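Local coordinates for iron binding protein FbpA (Mannheimia haemolytica, PDB 1SI1) that binds ferric iron and probably delivers it across the periplasm as the solute-binding component of an iron-uptake system, at residues 8-13 and 54-59; 96-101 and 232-237. One frame throughout, in Å; residues are numbered along the deposited sequence.

Interaction 1 (8-13 and 54-59); sequences SYRQPY and VLLTVD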
loop_
_atom_site.group_PDB
_atom_site.type_symbol
_atom_site.label_atom_id
_atom_site.label_comp_id
_atom_site.label_asym_id
_atom_site.label_seq_id
_atom_site.Cartn_x
_atom_site.Cartn_y
_atom_site.Cartn_z
ATOM N N SER A 8 -0.473 1.182 16.248
ATOM C CA SER A 8 -0.958 1.309 14.890
ATOM C C SER A 8 -0.641 2.657 14.288
ATOM O O SER A 8 -0.920 3.691 14.871
ATOM C CB SER A 8 -2.462 1.118 14.856
ATOM O OG SER A 8 -2.955 1.256 13.545
ATOM N N TYR A 9 -0.042 2.635 13.111
ATOM C CA TYR A 9 0.059 3.814 12.266
ATOM C C TYR A 9 -1.314 4.181 11.702
ATOM O O TYR A 9 -1.617 5.354 11.440
ATOM C CB TYR A 9 1.044 3.531 11.118
ATOM C CG TYR A 9 0.879 4.442 9.936
ATOM C CD1 TYR A 9 1.550 5.657 9.859
ATOM C CD2 TYR A 9 0.033 4.089 8.890
ATOM C CE1 TYR A 9 1.370 6.489 8.768
ATOM C CE2 TYR A 9 -0.159 4.907 7.829
ATOM C CZ TYR A 9 0.514 6.099 7.758
ATOM O OH TYR A 9 0.311 6.912 6.658
ATOM N N ARG A 10 -2.134 3.169 11.445
ATOM C CA ARG A 10 -3.438 3.351 10.853
ATOM C C ARG A 10 -4.446 3.819 11.899
ATOM O O ARG A 10 -4.395 3.396 13.053
ATOM C CB ARG A 10 -3.860 2.037 10.218
ATOM C CG ARG A 10 -5.258 1.957 9.681
ATOM C CD ARG A 10 -5.401 0.833 8.680
ATOM N NE ARG A 10 -4.909 1.239 7.371
ATOM C CZ ARG A 10 -4.887 0.477 6.295
ATOM N NH1 ARG A 10 -4.489 1.011 5.160
ATOM N NH2 ARG A 10 -5.232 -0.798 6.333
ATOM N N GLN A 11 -5.358 4.691 11.493
ATOM C CA GLN A 11 -6.307 5.297 12.418
ATOM C C GLN A 11 -7.127 4.212 13.080
ATOM O O GLN A 11 -7.536 3.258 12.438
ATOM C CB GLN A 11 -7.218 6.276 11.683
ATOM C CG GLN A 11 -6.466 7.514 11.267
ATOM C CD GLN A 11 -7.361 8.642 10.833
ATOM O OE1 GLN A 11 -8.290 8.435 10.057
ATOM N NE2 GLN A 11 -7.079 9.847 11.323
ATOM N N PRO A 12 -7.331 4.331 14.386
ATOM C CA PRO A 12 -8.051 3.305 15.130
ATOM C C PRO A 12 -9.387 2.864 14.529
ATOM O O PRO A 12 -9.662 1.680 14.535
ATOM C CB PRO A 12 -8.198 3.941 16.505
ATOM C CG PRO A 12 -6.986 4.726 16.626
ATOM C CD PRO A 12 -6.795 5.363 15.288
ATOM N N TYR A 13 -10.182 3.777 13.977
ATOM C CA TYR A 13 -11.489 3.374 13.474
ATOM C C TYR A 13 -11.423 2.417 12.277
ATOM O O TYR A 13 -12.388 1.712 11.991
ATOM C CB TYR A 13 -12.352 4.600 13.164
ATOM C CG TYR A 13 -12.200 5.199 11.788
ATOM C CD1 TYR A 13 -11.156 6.054 11.493
ATOM C CD2 TYR A 13 -13.139 4.939 10.790
ATOM C CE1 TYR A 13 -11.029 6.633 10.238
ATOM C CE2 TYR A 13 -13.019 5.502 9.529
ATOM C CZ TYR A 13 -11.963 6.353 9.264
ATOM O OH TYR A 13 -11.811 6.928 8.021
ATOM N N VAL A 54 1.832 -5.961 18.847
ATOM C CA VAL A 54 1.655 -5.978 17.400
ATOM C C VAL A 54 1.853 -4.561 16.894
ATOM O O VAL A 54 1.238 -3.638 17.396
ATOM C CB VAL A 54 0.262 -6.445 17.016
ATOM C CG1 VAL A 54 0.048 -6.344 15.494
ATOM C CG2 VAL A 54 0.022 -7.872 17.503
ATOM N N LEU A 55 2.708 -4.416 15.897
ATOM C CA LEU A 55 2.953 -3.164 15.211
ATOM C C LEU A 55 2.252 -3.255 13.878
ATOM O O LEU A 55 2.555 -4.120 13.062
ATOM C CB LEU A 55 4.445 -2.951 15.036
ATOM C CG LEU A 55 5.291 -3.169 16.289
ATOM C CD1 LEU A 55 6.721 -2.837 15.964
ATOM C CD2 LEU A 55 4.785 -2.320 17.438
ATOM N N LEU A 56 1.281 -2.389 13.683
ATOM C CA LEU A 56 0.464 -2.403 12.499
ATOM C C LEU A 56 0.737 -1.157 11.708
ATOM O O LEU A 56 0.629 -0.048 12.214
ATOM C CB LEU A 56 -1.002 -2.475 12.909
ATOM C CG LEU A 56 -2.034 -2.693 11.794
ATOM C CD1 LEU A 56 -3.284 -3.387 12.305
ATOM C CD2 LEU A 56 -2.410 -1.380 11.111
ATOM N N THR A 57 1.147 -1.321 10.462
ATOM C CA THR A 57 1.453 -0.175 9.661
ATOM C C THR A 57 1.108 -0.406 8.206
ATOM O O THR A 57 0.533 -1.432 7.835
ATOM C CB THR A 57 2.913 0.251 9.882
ATOM O OG1 THR A 57 3.118 1.566 9.349
ATOM C CG2 THR A 57 3.895 -0.665 9.161
ATOM N N VAL A 58 1.395 0.604 7.410
ATOM C CA VAL A 58 0.951 0.660 6.043
ATOM C C VAL A 58 2.137 1.046 5.197
ATOM O O VAL A 58 2.857 1.959 5.552
ATOM C CB VAL A 58 -0.176 1.713 5.887
ATOM C CG1 VAL A 58 -0.553 1.877 4.442
ATOM C CG2 VAL A 58 -1.406 1.337 6.715
ATOM N N ASP A 59 2.283 0.349 4.077
ATOM C CA ASP A 59 3.314 0.556 3.057
ATOM C C ASP A 59 4.581 -0.201 3.406
ATOM O O ASP A 59 5.051 -0.171 4.543
ATOM C CB ASP A 59 3.616 2.035 2.848
ATOM C CG ASP A 59 4.347 2.304 1.552
ATOM O OD1 ASP A 59 5.562 2.032 1.448
ATOM O OD2 ASP A 59 3.778 2.803 0.574
#

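Interaction 2 (96-101 and 232-237); sequences FGLTTR and SGVVIA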
loop_
_atom_site.group_PDB
_atom_site.type_symbol
_atom_site.label_atom_id
_atom_site.label_comp_id
_atom_site.label_asym_id
_atom_site.label_seq_id
_atom_site.Cartn_x
_atom_site.Cartn_y
_atom_site.Cartn_z
ATOM N N PHE A 96 4.310 -9.386 7.943
ATOM C CA PHE A 96 3.203 -10.102 7.334
ATOM C C PHE A 96 2.168 -9.138 6.804
ATOM O O PHE A 96 1.622 -8.338 7.547
ATOM C CB PHE A 96 2.573 -11.036 8.372
ATOM C CG PHE A 96 3.565 -11.978 8.962
ATOM C CD1 PHE A 96 4.223 -11.669 10.133
ATOM C CD2 PHE A 96 3.918 -13.135 8.282
ATOM C CE1 PHE A 96 5.193 -12.521 10.640
ATOM C CE2 PHE A 96 4.877 -13.998 8.796
ATOM C CZ PHE A 96 5.507 -13.688 9.968
ATOM N N GLY A 97 1.904 -9.203 5.513
ATOM C CA GLY A 97 0.894 -8.362 4.905
ATOM C C GLY A 97 -0.492 -8.842 5.264
ATOM O O GLY A 97 -0.724 -10.041 5.369
ATOM N N LEU A 98 -1.419 -7.906 5.460
ATOM C CA LEU A 98 -2.818 -8.225 5.744
ATOM C C LEU A 98 -3.772 -7.690 4.692
ATOM O O LEU A 98 -4.852 -8.228 4.534
ATOM C CB LEU A 98 -3.226 -7.672 7.105
ATOM C CG LEU A 98 -2.526 -8.281 8.310
ATOM C CD1 LEU A 98 -3.007 -7.574 9.581
ATOM C CD2 LEU A 98 -2.767 -9.796 8.380
ATOM N N THR A 99 -3.399 -6.615 4.006
ATOM C CA THR A 99 -4.178 -6.137 2.871
ATOM C C THR A 99 -3.226 -5.641 1.820
ATOM O O THR A 99 -2.054 -5.401 2.098
ATOM C CB THR A 99 -5.088 -4.954 3.237
ATOM O OG1 THR A 99 -4.293 -3.831 3.648
ATOM C CG2 THR A 99 -5.979 -5.272 4.400
ATOM N N THR A 100 -3.740 -5.491 0.613
ATOM C CA THR A 100 -2.987 -4.833 -0.436
ATOM C C THR A 100 -3.720 -3.641 -1.005
ATOM O O THR A 100 -4.951 -3.538 -0.955
ATOM C CB THR A 100 -2.609 -5.792 -1.577
ATOM O OG1 THR A 100 -3.786 -6.333 -2.192
ATOM C CG2 THR A 100 -1.858 -6.993 -1.054
ATOM N N ARG A 101 -2.929 -2.738 -1.561
ATOM C CA ARG A 101 -3.422 -1.576 -2.251
ATOM C C ARG A 101 -2.796 -1.611 -3.636
ATOM O O ARG A 101 -1.620 -1.869 -3.774
ATOM C CB ARG A 101 -3.065 -0.287 -1.520
ATOM C CG ARG A 101 -1.610 -0.135 -1.116
ATOM C CD ARG A 101 -1.298 -0.366 0.369
ATOM N NE ARG A 101 -2.229 0.335 1.232
ATOM C CZ ARG A 101 -2.136 1.622 1.618
ATOM N NH1 ARG A 101 -3.082 2.124 2.392
ATOM N NH2 ARG A 101 -1.139 2.413 1.253
ATOM N N SER A 232 -0.525 -3.240 3.516
ATOM C CA SER A 232 -0.509 -2.929 4.934
ATOM C C SER A 232 -0.158 -4.218 5.621
ATOM O O SER A 232 -0.363 -5.289 5.072
ATOM C CB SER A 232 -1.862 -2.442 5.424
ATOM O OG SER A 232 -2.757 -3.512 5.756
ATOM N N GLY A 233 0.388 -4.134 6.814
ATOM C CA GLY A 233 0.764 -5.356 7.484
ATOM C C GLY A 233 1.093 -5.185 8.930
ATOM O O GLY A 233 0.806 -4.157 9.524
ATOM N N VAL A 234 1.714 -6.220 9.475
ATOM C CA VAL A 234 1.971 -6.317 10.899
ATOM C C VAL A 234 3.310 -6.962 11.173
ATOM O O VAL A 234 3.825 -7.730 10.379
ATOM C CB VAL A 234 0.876 -7.130 11.641
ATOM C CG1 VAL A 234 -0.415 -6.333 11.767
ATOM C CG2 VAL A 234 0.618 -8.485 10.956
ATOM N N VAL A 235 3.836 -6.629 12.335
ATOM C CA VAL A 235 5.082 -7.137 12.849
ATOM C C VAL A 235 4.817 -7.409 14.313
ATOM O O VAL A 235 4.104 -6.658 14.974
ATOM C CB VAL A 235 6.182 -6.086 12.702
ATOM C CG1 VAL A 235 7.405 -6.414 13.558
ATOM C CG2 VAL A 235 6.584 -5.923 11.227
ATOM N N ILE A 236 5.381 -8.490 14.826
ATOM C CA ILE A 236 5.352 -8.733 16.260
ATOM C C ILE A 236 6.567 -8.044 16.852
ATOM O O ILE A 236 7.679 -8.289 16.429
ATOM C CB ILE A 236 5.362 -10.238 16.547
ATOM C CG1 ILE A 236 4.116 -10.905 15.948
ATOM C CG2 ILE A 236 5.431 -10.492 18.043
ATOM C CD1 ILE A 236 2.811 -10.267 16.312
ATOM N N ALA A 237 6.348 -7.160 17.815
ATOM C CA ALA A 237 7.422 -6.374 18.401
ATOM C C ALA A 237 8.472 -7.242 19.080
ATOM O O ALA A 237 8.149 -8.263 19.700
ATOM C CB ALA A 237 6.857 -5.383 19.382
#

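Interaction 1 (8-13 and 54-59)
Ser8 and Leu56 form a parallel beta bridge with CA atoms 4.6 Å apart, and one step later Tyr9 N donates to Leu56 O (2.9 Å, 164° at the hydrogen). Adjacent parallel strands 3-8 and 54-58 of a periplasmic-binding-protein lobe meet here; strand 54-58 runs on beside the loop that leaves strand 3-8. The CA of Ser8 also approaches Leu56 O in a CH···O contact. On the face shared by the bridged pair, Leu56 CD2 lies 3.6 Å from Ser8 OG and also meets Arg10 CB. Ser8 OG, turned opposite its backbone N (chi1 179°), donates to Arg10 O at 2.6 Å, on a lone pair in the carbonyl plane, which pins the start of the loop. Tyr9 and Val58 cross at about a right angle, ring atom CE2 lying 3.7 Å from Val58 CB. Tyr9 comes about 5 Å from the side chain of the iron ligand Tyr142, and Val58 about 6 Å from the bound iron. The bend at chi3 (-81°) helps bring the Arg10 guanidinium to Val58, while its NH1 is salt-bridged to Glu268. Val58 CG2 sits over one guanidinium face, offset toward the rim and 3.5 Å from Arg10 NH1.

Interaction 2 (96-101 and 232-237)
Phe96 and Val234 make a hydrogen-bonded antiparallel pair, their backbones joined by Phe96 N to Val234 O (3.0 Å) and Val234 N to Phe96 O (2.9 Å). The N-to-C directions of the two strand segments lie 156° apart, close to antiparallel, and their pairing is interrupted by a classic beta bulge: Leu98 and Thr99 both face Ser232. The bonds show the asymmetry of the bulge in their lengths: Leu98 N bonds to Ser232 O at 2.8 Å, while Thr99 N, though equally well aligned, reaches the same oxygen at a long, weak 3.5 Å. Ser232 N returns a bond to Thr99 O from above the carbonyl plane.

The tightest backbone packing lies just before the bulge, where two glycines oppose each other with Gly97 CA 4.0 Å from Gly233 CA. Beyond it, Thr99 OG1 and Ser232 OG lie 2.6 Å apart, a close hydroxyl pair in which a hydrogen bond is likely but not settled; each hydroxyl sits between its own backbone N and carbonyl carbon (chi1 63° and 84°). Thr99 OG1 is also bonded to Glu268, which forms a salt bridge with Arg101, so this acidic residue ties two residues of strand 96-108 together. Leu98 CD1 meets Val234 CG1 at 3.6 Å, the side chains crossing at about a right angle.

The ends are looser. Thr100 and Val235 turn away from the opposite segment, and Arg101 makes only a distant approach to it, from CD to Ser232 N. Instead, its side chain reaches to about 4 Å from the bound iron and lies beside Tyr142 and Tyr198. Around the contact, helix 243-253 packs against Leu98, Val234 and Ile236, while strand 54-58 borders strand 228-236 along its other edge and touches Ser232, Val234 and Arg101.

From the N terminus, interaction 1 comes first, closing a loop of 40 residues that carries helix 16-26, strand 29-34 and helix 40-46. Interaction 2 opens later and closes a much longer loop of 130 residues, which includes the iron ligands Tyr142, Tyr198 and Tyr199. The two loops follow in series and neither nest nor cross. Strand 54-58 nevertheless pairs edge to edge with strand 228-236: Leu55 N probably bonds to Val235 O (2.8 Å) and Gly233 N to Thr57 O (2.9 Å). Strands 3-8, 54-58, 228-236 and 96-108 thus form consecutive neighbours in one sheet. Near the iron, Val58 CG1 packs 3.2 Å from Arg101 CZ.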